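Local coordinates for carboxylic ester hydrolase (Aspergillus niger, PDB 7K4O), which hydrolyses carboxylic esters, acting as a tannin acyl hydrolase of the serine hydrolase type that probably releases gallic acid from tannins, at residues A[13-18]-A[163-168]; A[58-63]-A[78-83]; A[90-95]-A[157-162]. All coordinates share one frame; numbering follows the deposited sequence.

Interaction 1 of 3, residues A[13-18]-A[163-168]; sequences SIVKAA and KALTRN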
loop_
_atom_site.group_PDB
_atom_site.type_symbol
_atom_site.label_atom_id
_atom_site.label_comp_id
_atom_site.label_asym_id
_atom_site.label_seq_id
_atom_site.Cartn_x
_atom_site.Cartn_y
_atom_site.Cartn_z
ATOM N N SER A 13 -26.866 -8.202 24.025
ATOM C CA SER A 13 -28.268 -8.248 23.571
ATOM C C SER A 13 -28.489 -7.274 22.411
ATOM O O SER A 13 -29.153 -7.670 21.430
ATOM C CB SER A 13 -29.190 -7.988 24.739
ATOM O OG SER A 13 -29.168 -9.134 25.575
ATOM N N ILE A 14 -27.968 -6.057 22.536
ATOM C CA ILE A 14 -28.170 -5.004 21.492
ATOM C C ILE A 14 -27.471 -5.460 20.201
ATOM O O ILE A 14 -28.070 -5.396 19.106
ATOM C CB ILE A 14 -27.675 -3.636 21.967
ATOM C CG1 ILE A 14 -28.600 -3.097 23.063
ATOM C CG2 ILE A 14 -27.515 -2.694 20.796
ATOM C CD1 ILE A 14 -29.962 -2.629 22.570
ATOM N N VAL A 15 -26.259 -5.960 20.319
ATOM C CA VAL A 15 -25.491 -6.332 19.091
ATOM C C VAL A 15 -26.084 -7.586 18.473
ATOM O O VAL A 15 -26.273 -7.652 17.227
ATOM C CB VAL A 15 -24.005 -6.477 19.412
ATOM C CG1 VAL A 15 -23.266 -7.133 18.265
ATOM C CG2 VAL A 15 -23.415 -5.150 19.745
ATOM N N LYS A 16 -26.452 -8.588 19.266
ATOM C CA LYS A 16 -27.041 -9.803 18.689
ATOM C C LYS A 16 -28.330 -9.467 17.940
ATOM O O LYS A 16 -28.557 -10.017 16.839
ATOM C CB LYS A 16 -27.363 -10.816 19.790
ATOM C CG LYS A 16 -26.178 -11.605 20.279
ATOM C CD LYS A 16 -26.545 -12.533 21.439
ATOM C CE LYS A 16 -25.317 -13.137 22.083
ATOM N NZ LYS A 16 -25.726 -14.164 23.077
ATOM N N ALA A 17 -29.132 -8.535 18.458
ATOM C CA ALA A 17 -30.418 -8.186 17.833
ATOM C C ALA A 17 -30.152 -7.406 16.532
ATOM O O ALA A 17 -31.038 -7.436 15.677
ATOM C CB ALA A 17 -31.298 -7.387 18.778
ATOM N N ALA A 18 -28.995 -6.751 16.375
ATOM C CA ALA A 18 -28.706 -5.927 15.172
ATOM C C ALA A 18 -27.964 -6.743 14.090
ATOM O O ALA A 18 -27.805 -6.265 12.958
ATOM C CB ALA A 18 -27.857 -4.762 15.584
ATOM N N LYS A 163 -21.804 -3.235 7.303
ATOM C CA LYS A 163 -22.753 -2.161 6.924
ATOM C C LYS A 163 -24.155 -2.528 7.427
ATOM O O LYS A 163 -24.840 -1.635 7.912
ATOM C CB LYS A 163 -22.717 -1.869 5.433
ATOM C CG LYS A 163 -21.410 -1.225 4.999
ATOM C CD LYS A 163 -21.174 -1.241 3.492
ATOM C CE LYS A 163 -22.225 -0.506 2.710
ATOM N NZ LYS A 163 -22.016 -0.653 1.244
ATOM N N ALA A 164 -24.577 -3.764 7.317
ATOM C CA ALA A 164 -25.912 -4.169 7.765
ATOM C C ALA A 164 -25.995 -4.020 9.298
ATOM O O ALA A 164 -27.021 -3.520 9.789
ATOM C CB ALA A 164 -26.259 -5.562 7.335
ATOM N N LEU A 165 -24.985 -4.488 10.031
ATOM C CA LEU A 165 -24.959 -4.373 11.510
ATOM C C LEU A 165 -25.054 -2.883 11.897
ATOM O O LEU A 165 -25.835 -2.535 12.816
ATOM C CB LEU A 165 -23.677 -4.984 12.070
ATOM C CG LEU A 165 -23.437 -4.679 13.553
ATOM C CD1 LEU A 165 -24.497 -5.336 14.395
ATOM C CD2 LEU A 165 -22.053 -5.137 13.973
ATOM N N THR A 166 -24.291 -2.030 11.235
ATOM C CA THR A 166 -24.196 -0.572 11.542
ATOM C C THR A 166 -25.576 0.035 11.299
ATOM O O THR A 166 -26.069 0.759 12.199
ATOM C CB THR A 166 -23.163 0.099 10.653
ATOM O OG1 THR A 166 -21.862 -0.438 10.929
ATOM C CG2 THR A 166 -23.142 1.608 10.824
ATOM N N ARG A 167 -26.228 -0.251 10.162
ATOM C CA ARG A 167 -27.599 0.299 9.928
ATOM C C ARG A 167 -28.567 -0.141 11.021
ATOM O O ARG A 167 -29.364 0.712 11.522
ATOM C CB ARG A 167 -28.189 -0.153 8.600
ATOM C CG ARG A 167 -27.578 0.546 7.413
ATOM C CD ARG A 167 -28.353 0.047 6.184
ATOM N NE ARG A 167 -27.997 0.957 5.119
ATOM C CZ ARG A 167 -28.549 2.153 4.933
ATOM N NH1 ARG A 167 -28.100 2.919 3.955
ATOM N NH2 ARG A 167 -29.514 2.573 5.734
ATOM N N ASN A 168 -28.508 -1.398 11.409
ATOM C CA ASN A 168 -29.472 -1.935 12.398
ATOM C C ASN A 168 -29.191 -1.346 13.779
ATOM O O ASN A 168 -30.153 -0.935 14.470
ATOM C CB ASN A 168 -29.464 -3.445 12.431
ATOM C CG ASN A 168 -29.953 -4.099 11.154
ATOM O OD1 ASN A 168 -30.734 -3.485 10.431
ATOM N ND2 ASN A 168 -29.503 -5.326 10.878
#

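Interaction 2 of 3, residues A[58-63]-A[78-83]; sequences CNVTFA and IWLPAP. With NAG (2-acetamido-2-deoxy-beta-D-glucopyranose), chain C.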
loop_
_atom_site.group_PDB
_atom_site.type_symbol
_atom_site.label_atom_id
_atom_site.label_comp_id
_atom_site.label_asym_id
_atom_site.label_seq_id
_atom_site.Cartn_x
_atom_site.Cartn_y
_atom_site.Cartn_z
ATOM N N CYS A 58 -17.462 0.936 21.461
ATOM C CA CYS A 58 -17.852 -0.432 21.748
ATOM C C CYS A 58 -17.022 -1.351 20.881
ATOM O O CYS A 58 -17.204 -1.312 19.639
ATOM C CB CYS A 58 -19.317 -0.655 21.487
ATOM S SG CYS A 58 -19.855 -2.291 21.996
ATOM N N ASN A 59 -16.180 -2.157 21.503
ATOM C CA ASN A 59 -15.400 -3.178 20.763
ATOM C C ASN A 59 -16.261 -4.418 20.626
ATOM O O ASN A 59 -16.499 -5.135 21.640
ATOM C CB ASN A 59 -14.090 -3.437 21.490
ATOM C CG ASN A 59 -13.337 -4.665 21.016
ATOM O OD1 ASN A 59 -13.480 -5.048 19.861
ATOM N ND2 ASN A 59 -12.614 -5.335 21.941
ATOM N N VAL A 60 -16.629 -4.786 19.393
ATOM C CA VAL A 60 -17.507 -5.937 19.084
ATOM C C VAL A 60 -16.673 -6.995 18.345
ATOM O O VAL A 60 -15.970 -6.641 17.391
ATOM C CB VAL A 60 -18.689 -5.532 18.187
ATOM C CG1 VAL A 60 -19.533 -6.726 17.813
ATOM C CG2 VAL A 60 -19.534 -4.470 18.897
ATOM N N THR A 61 -16.793 -8.239 18.749
ATOM C CA THR A 61 -16.331 -9.349 17.870
ATOM C C THR A 61 -17.427 -10.373 17.713
ATOM O O THR A 61 -18.291 -10.546 18.575
ATOM C CB THR A 61 -15.017 -10.039 18.277
ATOM O OG1 THR A 61 -15.273 -10.962 19.345
ATOM C CG2 THR A 61 -13.916 -9.066 18.582
ATOM N N PHE A 62 -17.381 -11.119 16.617
ATOM C CA PHE A 62 -18.229 -12.289 16.406
ATOM C C PHE A 62 -17.674 -13.107 15.233
ATOM O O PHE A 62 -16.770 -12.642 14.533
ATOM C CB PHE A 62 -19.686 -11.927 16.154
ATOM C CG PHE A 62 -19.915 -11.014 14.982
ATOM C CD1 PHE A 62 -19.856 -9.644 15.161
ATOM C CD2 PHE A 62 -20.147 -11.508 13.718
ATOM C CE1 PHE A 62 -20.037 -8.786 14.087
ATOM C CE2 PHE A 62 -20.388 -10.654 12.643
ATOM C CZ PHE A 62 -20.282 -9.297 12.822
ATOM N N ALA A 63 -18.182 -14.326 15.132
ATOM C CA ALA A 63 -17.713 -15.323 14.157
ATOM C C ALA A 63 -18.812 -15.611 13.152
ATOM O O ALA A 63 -20.018 -15.561 13.447
ATOM C CB ALA A 63 -17.303 -16.598 14.876
ATOM N N ILE A 78 -15.359 -5.075 15.091
ATOM C CA ILE A 78 -15.970 -3.806 14.651
ATOM C C ILE A 78 -16.015 -2.901 15.884
ATOM O O ILE A 78 -16.481 -3.353 16.925
ATOM C CB ILE A 78 -17.380 -4.072 14.066
ATOM C CG1 ILE A 78 -17.277 -4.914 12.767
ATOM C CG2 ILE A 78 -18.108 -2.762 13.774
ATOM C CD1 ILE A 78 -18.615 -5.384 12.237
ATOM N N TRP A 79 -15.523 -1.701 15.726
ATOM C CA TRP A 79 -15.618 -0.681 16.794
ATOM C C TRP A 79 -16.771 0.256 16.452
ATOM O O TRP A 79 -16.709 0.908 15.410
ATOM C CB TRP A 79 -14.326 0.053 16.942
ATOM C CG TRP A 79 -13.160 -0.762 17.420
ATOM C CD1 TRP A 79 -13.100 -2.108 17.671
ATOM C CD2 TRP A 79 -11.855 -0.242 17.684
ATOM N NE1 TRP A 79 -11.825 -2.448 18.072
ATOM C CE2 TRP A 79 -11.030 -1.336 18.044
ATOM C CE3 TRP A 79 -11.285 1.020 17.604
ATOM C CZ2 TRP A 79 -9.690 -1.163 18.381
ATOM C CZ3 TRP A 79 -9.950 1.197 17.909
ATOM C CH2 TRP A 79 -9.157 0.106 18.285
ATOM N N LEU A 80 -17.709 0.371 17.381
ATOM C CA LEU A 80 -18.925 1.219 17.225
ATOM C C LEU A 80 -18.801 2.484 18.054
ATOM O O LEU A 80 -18.622 2.426 19.274
ATOM C CB LEU A 80 -20.130 0.420 17.684
ATOM C CG LEU A 80 -20.458 -0.871 16.968
ATOM C CD1 LEU A 80 -21.620 -1.568 17.636
ATOM C CD2 LEU A 80 -20.787 -0.628 15.499
ATOM N N PRO A 81 -18.837 3.660 17.431
ATOM C CA PRO A 81 -18.932 4.901 18.205
ATOM C C PRO A 81 -20.155 4.940 19.122
ATOM O O PRO A 81 -21.168 4.291 18.923
ATOM C CB PRO A 81 -19.091 6.003 17.149
ATOM C CG PRO A 81 -18.559 5.355 15.848
ATOM C CD PRO A 81 -18.814 3.877 15.961
ATOM N N ALA A 82 -20.045 5.751 20.154
ATOM C CA ALA A 82 -21.205 6.094 20.986
ATOM C C ALA A 82 -22.285 6.648 20.044
ATOM O O ALA A 82 -21.966 7.378 19.097
ATOM C CB ALA A 82 -20.793 7.125 21.997
ATOM N N PRO A 83 -23.555 6.367 20.332
ATOM C CA PRO A 83 -24.635 6.886 19.481
ATOM C C PRO A 83 -24.606 8.387 19.235
ATOM O O PRO A 83 -24.817 8.790 18.089
ATOM C CB PRO A 83 -25.881 6.451 20.249
ATOM C CG PRO A 83 -25.479 5.190 20.950
ATOM C CD PRO A 83 -24.048 5.450 21.372
HETATM C C1 NAG C . -11.817 -6.495 21.573
HETATM C C2 NAG C . -10.452 -6.380 22.240
HETATM C C3 NAG C . -9.687 -7.672 21.935
HETATM C C4 NAG C . -10.460 -8.841 22.344
HETATM C C5 NAG C . -11.858 -8.829 21.722
HETATM C C6 NAG C . -12.761 -9.941 22.136
HETATM C C7 NAG C . -9.687 -4.073 22.498
HETATM C C8 NAG C . -8.852 -3.042 21.935
HETATM N N2 NAG C . -9.708 -5.251 21.781
HETATM O O3 NAG C . -8.431 -7.589 22.584
HETATM O O4 NAG C . -9.811 -9.985 21.793
HETATM O O5 NAG C . -12.505 -7.598 22.046
HETATM O O6 NAG C . -12.865 -10.131 23.551
HETATM O O7 NAG C . -10.364 -3.923 23.501
#

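Interaction 3 of 3, residues A[90-95]-A[157-162]; sequences WLSTGG and ELSLIG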
loop_
_atom_site.group_PDB
_atom_site.type_symbol
_atom_site.label_atom_id
_atom_site.label_comp_id
_atom_site.label_asym_id
_atom_site.label_seq_id
_atom_site.Cartn_x
_atom_site.Cartn_y
_atom_site.Cartn_z
ATOM N N TRP A 90 -19.353 4.226 7.700
ATOM C CA TRP A 90 -18.707 2.901 7.844
ATOM C C TRP A 90 -17.266 3.064 7.340
ATOM O O TRP A 90 -17.085 3.658 6.267
ATOM C CB TRP A 90 -19.469 1.833 7.036
ATOM C CG TRP A 90 -18.678 0.572 6.889
ATOM C CD1 TRP A 90 -17.896 0.216 5.828
ATOM C CD2 TRP A 90 -18.511 -0.468 7.867
ATOM N NE1 TRP A 90 -17.273 -1.006 6.075
ATOM C CE2 TRP A 90 -17.612 -1.422 7.327
ATOM C CE3 TRP A 90 -19.003 -0.682 9.155
ATOM C CZ2 TRP A 90 -17.229 -2.569 8.012
ATOM C CZ3 TRP A 90 -18.596 -1.801 9.863
ATOM C CH2 TRP A 90 -17.696 -2.729 9.309
ATOM N N LEU A 91 -16.307 2.484 8.028
ATOM C CA LEU A 91 -14.929 2.392 7.539
ATOM C C LEU A 91 -14.473 0.922 7.575
ATOM O O LEU A 91 -14.346 0.338 8.683
ATOM C CB LEU A 91 -13.973 3.235 8.383
ATOM C CG LEU A 91 -12.534 3.169 7.894
ATOM C CD1 LEU A 91 -12.394 3.814 6.557
ATOM C CD2 LEU A 91 -11.554 3.809 8.903
ATOM N N SER A 92 -14.172 0.387 6.397
ATOM C CA SER A 92 -13.397 -0.872 6.276
ATOM C C SER A 92 -11.907 -0.546 6.411
ATOM O O SER A 92 -11.448 0.422 5.868
ATOM C CB SER A 92 -13.680 -1.564 4.924
ATOM O OG SER A 92 -14.939 -2.194 4.905
ATOM N N THR A 93 -11.145 -1.443 7.044
ATOM C CA THR A 93 -9.693 -1.342 7.229
ATOM C C THR A 93 -9.095 -2.700 6.855
ATOM O O THR A 93 -9.809 -3.706 6.869
ATOM C CB THR A 93 -9.295 -0.959 8.663
ATOM O OG1 THR A 93 -9.614 -2.057 9.522
ATOM C CG2 THR A 93 -10.010 0.301 9.122
ATOM N N GLY A 94 -7.823 -2.647 6.536
ATOM C CA GLY A 94 -7.102 -3.789 5.963
ATOM C C GLY A 94 -5.725 -4.010 6.549
ATOM O O GLY A 94 -5.404 -3.514 7.661
ATOM N N GLY A 95 -4.915 -4.760 5.801
ATOM C CA GLY A 95 -3.730 -5.429 6.351
ATOM C C GLY A 95 -2.390 -4.825 5.935
ATOM O O GLY A 95 -2.253 -3.629 5.642
ATOM N N GLU A 157 -17.254 -9.663 2.267
ATOM C CA GLU A 157 -18.097 -10.163 3.371
ATOM C C GLU A 157 -18.098 -9.155 4.533
ATOM O O GLU A 157 -19.174 -8.905 5.108
ATOM C CB GLU A 157 -17.608 -11.539 3.779
ATOM C CG GLU A 157 -17.894 -12.614 2.739
ATOM C CD GLU A 157 -17.174 -13.951 2.901
ATOM O OE1 GLU A 157 -16.431 -14.129 3.903
ATOM O OE2 GLU A 157 -17.389 -14.820 2.014
ATOM N N LEU A 158 -16.923 -8.653 4.893
ATOM C CA LEU A 158 -16.795 -7.657 5.979
ATOM C C LEU A 158 -17.694 -6.453 5.667
ATOM O O LEU A 158 -18.421 -5.990 6.568
ATOM C CB LEU A 158 -15.341 -7.251 6.189
ATOM C CG LEU A 158 -15.079 -6.009 7.076
ATOM C CD1 LEU A 158 -15.671 -6.146 8.465
ATOM C CD2 LEU A 158 -13.605 -5.684 7.089
ATOM N N SER A 159 -17.607 -5.907 4.468
ATOM C CA SER A 159 -18.434 -4.719 4.151
ATOM C C SER A 159 -19.907 -5.084 4.210
ATOM O O SER A 159 -20.713 -4.297 4.803
ATOM C CB SER A 159 -18.062 -4.137 2.827
ATOM O OG SER A 159 -16.765 -3.591 2.883
ATOM N N LEU A 160 -20.327 -6.194 3.603
ATOM C CA LEU A 160 -21.773 -6.526 3.583
ATOM C C LEU A 160 -22.271 -6.698 5.012
ATOM O O LEU A 160 -23.322 -6.150 5.358
ATOM C CB LEU A 160 -22.004 -7.783 2.767
ATOM C CG LEU A 160 -21.853 -7.598 1.267
ATOM C CD1 LEU A 160 -21.797 -8.948 0.550
ATOM C CD2 LEU A 160 -23.016 -6.788 0.730
ATOM N N ILE A 161 -21.564 -7.472 5.828
ATOM C CA ILE A 161 -22.018 -7.763 7.217
ATOM C C ILE A 161 -21.932 -6.495 8.085
ATOM O O ILE A 161 -22.914 -6.195 8.824
ATOM C CB ILE A 161 -21.218 -8.911 7.830
ATOM C CG1 ILE A 161 -21.502 -10.193 7.088
ATOM C CG2 ILE A 161 -21.510 -9.009 9.309
ATOM C CD1 ILE A 161 -20.488 -11.291 7.391
ATOM N N GLY A 162 -20.823 -5.791 8.029
ATOM C CA GLY A 162 -20.572 -4.612 8.872
ATOM C C GLY A 162 -21.535 -3.482 8.579
ATOM O O GLY A 162 -22.065 -2.861 9.504
HETATM O O HOH W 1 -14.054 -4.454 3.709
#

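Interaction 1 of 3, residues A[13-18]-A[163-168]
A18 is the residue of helix 12-18 on which helix 144-169 bears most heavily, through L165 and N168. The methyl CB of A18 sits 3.6 Å from L165 CD1 and 3.8 Å from N168 CB, so this small side chain fits between two residues a turn apart on the longer helix. In L165, CG anti to the backbone N (chi1 169°) swings the branch point toward helix 12-18, and the second torsion then turns CD1 onto A18. Contact soon thins out toward V15, whose CG1 comes no nearer than 4.4 Å to L165 CD1; V15 turns instead to V35 and T37 of strand 28-47.

The polar part lies at the solvent-exposed margin. N168 ND2 gives a hydrogen bond of 2.8 Å to A18 O, nearly straight at 165° about the hydrogen. The oxygen lies practically in the amide plane of N168, whereas the nitrogen stands above the A18 carbonyl plane, 37° out of it, and so does not follow a lone pair.

The contact illustrates how two helices can be joined at an end without a long interface. Their segment axes approach to 9.2 Å and only 195 Å² is buried. Because helix 12-18 stops at A18, the carbonyl engaged here belongs to its last turn, and the asparagine amide supplies a donor from another helix. Chemically, then, a small apolar patch of A18 and L165 gives closeness, while one bond at the exposed margin, straight at the hydrogen but off the carbonyl plane, probably helps to hold the end of helix 12-18.

Interaction 2 of 3, residues A[58-63]-A[78-83]
With CG anti to the backbone N (chi1 167°), N59 lifts its amide off the sheet, and W79, its CG anti to the carbonyl carbon (chi1 -65°), leans its indole toward it. N59 OD1 consequently lies 3.6 Å from W79 NE1, obliquely to the ring, while the indole N-H is bonded to E77 OE1 and the ring stacks with Y57. The amide nitrogen is committed outward: N59 ND2 carries the glycan through a 1.5 Å covalent bond to NAG C1. T61 CG2 lies alongside the sugar, 3.8 Å from NAG C5. A weak hydrogen bond runs from N59 ND2 to E38, a zinc ligand.

Beneath these groups runs a textbook antiparallel ladder of the hairpin formed by strands 50-66 and 74-81, second and third in the large mixed sheet, next to the outermost strand 28-47. C58 with L80 and V60 with I78 are hydrogen-bonded pairs; N59 with W79 is the non-hydrogen-bonded pair between them. The I78 N to V60 O bond measures 2.8 Å, and the V60 N to I78 O bond is the most bent of the four, at 153°. Between the pairs, W79 CA makes a C-H...O contact with C58 O.

The face bearing C58, V60, I78 and L80 is apolar. V60 CG2 meets L80 CD1 at 3.8 Å, and I78 CD1 comes obliquely to F62 CE1 at 4.1 Å. On this face C58 forms its disulfide with C10, tying the N-terminal segment to the sheet.

Interaction 3 of 3, residues A[90-95]-A[157-162]
W90, near the start of strand 89-93, lays one face of its indole against G162 of helix 144-169. G162 C is 3.6 Å above the ring plane, offset toward the rim, and W90 CH2 comes to 3.5 Å from G162 CA. The side chain reaches there with CG anti to its own nitrogen (chi1 166°). Since G162 carries no CB on the side turned to the strand, the six-membered ring can rest on helix backbone. L158 comes to the indole edge, in the ring plane, its CD1 lying 3.9 Å from W90 CZ2.

S92 follows, again pointing toward the helix, and its hydroxyl receives a hydrogen bond of 2.9 Å from W90 NE1, the oxygen tilted 16° from the ring plane. S92 OG and S159 OG stand 3.1 Å apart and share a water, which lies 2.7 Å from S92 OG and donates to S159 OG. T93 turns its side chain away, its hydroxyl bonded to G118 O, and meets the helix loosely through its backbone.

Such a helix laid roughly antiparallel on a sheet strand is the basic layer contact of an alpha/beta-hydrolase. Here indole packing on glycine backbone and the L158 methyl adjoins a small buried polar cluster: S92 OG meets the indole N-H, probably limiting rotation of the ring; the water bridges the two serine hydroxyls, and E202 OE2 bonds to S159 OG.

How the interactions relate
Taken together, the three contacts form one cluster on the same side of the molecule, with centres 10 to 14 Å apart. Helix 144-169 serves both interaction 1 and interaction 3, while strands 74-81 and 89-93, successive in the chain, place interactions 2 and 3 on the same mixed sheet. Interaction 1 closes a long loop within which the other two lie in series. The contacts merge through side chains: V15 packs on V60, L165 on I78 and F62, T166 on W90, and F62 on I161. Helix 12-18 is thus linked through side chains to the sheet and helix layers of the hydrolase fold; in interaction 3, the T93 side chain lies about 13 Å from the bound gallic acid.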